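Local atomic coordinates of putative type VI secretion protein (Escherichia coli, PDB entry 6SKI), a protein that is probably a phospholipase toxin of the type VI secretion system, loaded onto the VgrG spike for delivery. Residues L243-A248 and W532-W537. Sequence-based numbering, arbitrary orientation.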
loop_
_atom_site.group_PDB
_atom_site.type_symbol
_atom_site.label_atom_id
_atom_site.label_comp_id
_atom_site.label_asym_id
_atom_site.label_seq_id
_atom_site.Cartn_x
_atom_site.Cartn_y
_atom_site.Cartn_z
ATOM N N LEU A 243 7.037 6.450 -1.433
ATOM C CA LEU A 243 5.892 5.924 -2.158
ATOM C C LEU A 243 6.378 4.995 -3.257
ATOM O O LEU A 243 7.372 5.284 -3.926
ATOM C CB LEU A 243 5.066 7.057 -2.758
ATOM C CG LEU A 243 4.785 8.233 -1.826
ATOM C CD1 LEU A 243 4.326 9.431 -2.625
ATOM C CD2 LEU A 243 3.767 7.859 -0.767
ATOM N N PHE A 244 5.685 3.876 -3.442
ATOM C CA PHE A 244 6.141 2.885 -4.407
ATOM C C PHE A 244 5.359 2.882 -5.714
ATOM O O PHE A 244 5.970 2.747 -6.774
ATOM C CB PHE A 244 6.122 1.487 -3.791
ATOM C CG PHE A 244 7.407 1.119 -3.113
ATOM C CD1 PHE A 244 8.545 0.880 -3.860
ATOM C CD2 PHE A 244 7.484 1.013 -1.741
ATOM C CE1 PHE A 244 9.728 0.543 -3.254
ATOM C CE2 PHE A 244 8.668 0.676 -1.131
ATOM C CZ PHE A 244 9.792 0.440 -1.890
ATOM N N ASP A 245 4.031 2.951 -5.686
ATOM C CA ASP A 245 3.297 3.250 -6.911
ATOM C C ASP A 245 1.896 3.735 -6.577
ATOM O O ASP A 245 0.983 2.917 -6.481
ATOM C CB ASP A 245 3.219 2.005 -7.799
ATOM C CG ASP A 245 3.100 2.334 -9.270
ATOM O OD1 ASP A 245 3.533 3.426 -9.676
ATOM O OD2 ASP A 245 2.567 1.494 -10.021
ATOM N N THR A 246 1.680 5.043 -6.492
ATOM C CA THR A 246 0.429 5.541 -5.925
ATOM C C THR A 246 -0.732 5.241 -6.863
ATOM O O THR A 246 -0.806 5.780 -7.971
ATOM C CB THR A 246 0.519 7.034 -5.636
ATOM O OG1 THR A 246 1.731 7.306 -4.925
ATOM C CG2 THR A 246 -0.660 7.468 -4.792
ATOM N N VAL A 247 -1.631 4.372 -6.420
ATOM C CA VAL A 247 -2.884 4.093 -7.106
ATOM C C VAL A 247 -3.975 4.345 -6.078
ATOM O O VAL A 247 -4.198 3.521 -5.185
ATOM C CB VAL A 247 -2.949 2.666 -7.658
ATOM C CG1 VAL A 247 -4.313 2.392 -8.260
ATOM C CG2 VAL A 247 -1.851 2.438 -8.676
ATOM N N ALA A 248 -4.647 5.492 -6.187
ATOM C CA ALA A 248 -5.606 5.892 -5.163
ATOM C C ALA A 248 -6.746 4.891 -5.041
ATOM O O ALA A 248 -7.147 4.529 -3.930
ATOM C CB ALA A 248 -6.149 7.284 -5.475
ATOM N N TRP A 532 -2.792 0.721 -24.394
ATOM C CA TRP A 532 -1.695 0.192 -23.583
ATOM C C TRP A 532 -0.839 1.320 -23.015
ATOM O O TRP A 532 0.387 1.225 -22.962
ATOM C CB TRP A 532 -0.841 -0.796 -24.377
ATOM C CG TRP A 532 -1.440 -2.158 -24.456
ATOM C CD1 TRP A 532 -2.324 -2.607 -25.388
ATOM C CD2 TRP A 532 -1.192 -3.257 -23.576
ATOM N NE1 TRP A 532 -2.649 -3.916 -25.140
ATOM C CE2 TRP A 532 -1.965 -4.338 -24.032
ATOM C CE3 TRP A 532 -0.392 -3.430 -22.444
ATOM C CZ2 TRP A 532 -1.964 -5.574 -23.397
ATOM C CZ3 TRP A 532 -0.392 -4.657 -21.818
ATOM C CH2 TRP A 532 -1.172 -5.713 -22.294
ATOM N N ILE A 533 -1.496 2.394 -22.589
ATOM C CA ILE A 533 -0.845 3.541 -21.974
ATOM C C ILE A 533 -1.520 3.783 -20.637
ATOM O O ILE A 533 -2.741 3.965 -20.580
ATOM C CB ILE A 533 -0.926 4.797 -22.854
ATOM C CG1 ILE A 533 -0.287 4.540 -24.215
ATOM C CG2 ILE A 533 -0.260 5.971 -22.168
ATOM C CD1 ILE A 533 -0.886 5.359 -25.325
ATOM N N ARG A 534 -0.734 3.787 -19.566
ATOM C CA ARG A 534 -1.291 3.937 -18.233
ATOM C C ARG A 534 -1.834 5.347 -18.028
ATOM O O ARG A 534 -1.296 6.328 -18.544
ATOM C CB ARG A 534 -0.227 3.630 -17.185
ATOM C CG ARG A 534 -0.750 3.460 -15.782
ATOM C CD ARG A 534 0.367 3.646 -14.787
ATOM N NE ARG A 534 0.057 3.048 -13.497
ATOM C CZ ARG A 534 0.952 2.855 -12.538
ATOM N NH1 ARG A 534 2.211 3.215 -12.731
ATOM N NH2 ARG A 534 0.591 2.306 -11.390
ATOM N N SER A 535 -2.912 5.436 -17.256
ATOM C CA SER A 535 -3.510 6.720 -16.920
ATOM C C SER A 535 -2.757 7.331 -15.747
ATOM O O SER A 535 -2.642 6.711 -14.686
ATOM C CB SER A 535 -4.987 6.550 -16.579
ATOM O OG SER A 535 -5.801 6.758 -17.717
ATOM N N VAL A 536 -2.238 8.538 -15.937
ATOM C CA VAL A 536 -1.481 9.242 -14.912
ATOM C C VAL A 536 -2.252 10.490 -14.511
ATOM O O VAL A 536 -2.686 11.265 -15.371
ATOM C CB VAL A 536 -0.068 9.598 -15.400
ATOM C CG1 VAL A 536 0.770 10.095 -14.250
ATOM C CG2 VAL A 536 0.579 8.391 -16.039
ATOM N N TRP A 537 -2.425 10.676 -13.208
ATOM C CA TRP A 537 -3.030 11.866 -12.629
ATOM C C TRP A 537 -1.919 12.633 -11.929
ATOM O O TRP A 537 -1.375 12.167 -10.925
ATOM C CB TRP A 537 -4.140 11.499 -11.648
ATOM C CG TRP A 537 -5.046 10.401 -12.116
ATOM C CD1 TRP A 537 -5.339 9.247 -11.449
ATOM C CD2 TRP A 537 -5.791 10.355 -13.339
ATOM N NE1 TRP A 537 -6.210 8.483 -12.182
ATOM C CE2 TRP A 537 -6.504 9.141 -13.347
ATOM C CE3 TRP A 537 -5.923 11.219 -14.429
ATOM C CZ2 TRP A 537 -7.333 8.769 -14.401
ATOM C CZ3 TRP A 537 -6.745 10.848 -15.474
ATOM C CH2 TRP A 537 -7.440 9.635 -15.452
#
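Asp245 and Arg534 meet across backbones that stay well apart: the closest CA atoms of 243-248 and 532-537, those of Val247 and Val536, are 9.5 Å from each other. Side chains alone close the gap. Residues 243-248 leave the C-terminal end of strand 237-243 in the central sheet; 532-537 lead into the short strand 536-538, which pairs with 294-296. With CG anti to the backbone nitrogen (chi1 -167°) and the chain extended from CG to NE, Arg534 carries its guanidinium across to Asp245. Asp245 comes from the opposite direction and meets the guanidinium edge. The salt bridge centres on one oxygen: Arg534 NH2 lies 2.5 Å from Asp245 OD2, with a fairly straight N-H...O angle of 154°. OD2 lies near the guanidinium plane, but NH2 sits above the carboxylate plane. The two planes are 52° apart, so the pair is twisted rather than coplanar. Arg534 NH1 adds two weak bonds, to Asp245 OD1 and, at 3.2 Å, to Asp245 OD2. Val247 CG2 packs obliquely against the guanidinium, 3.7 Å from Arg534 NH2. Arg534 NE is hydrogen-bonded to Phe292 O, which probably limits rotation of the group. Asp245 OD2 is also hydrogen-bonded to His310 ND1. Ser197, His310 and Asp245 together have the geometry of a Ser-His-Asp triad, which would be consistent with the alpha/beta-hydrolase clan of this lipase. Asp245 would be its acid. Arg534, far along the chain, would then be a second-shell residue: its guanidinium and the histidine share OD2, and its grip probably limits how the carboxylate can turn.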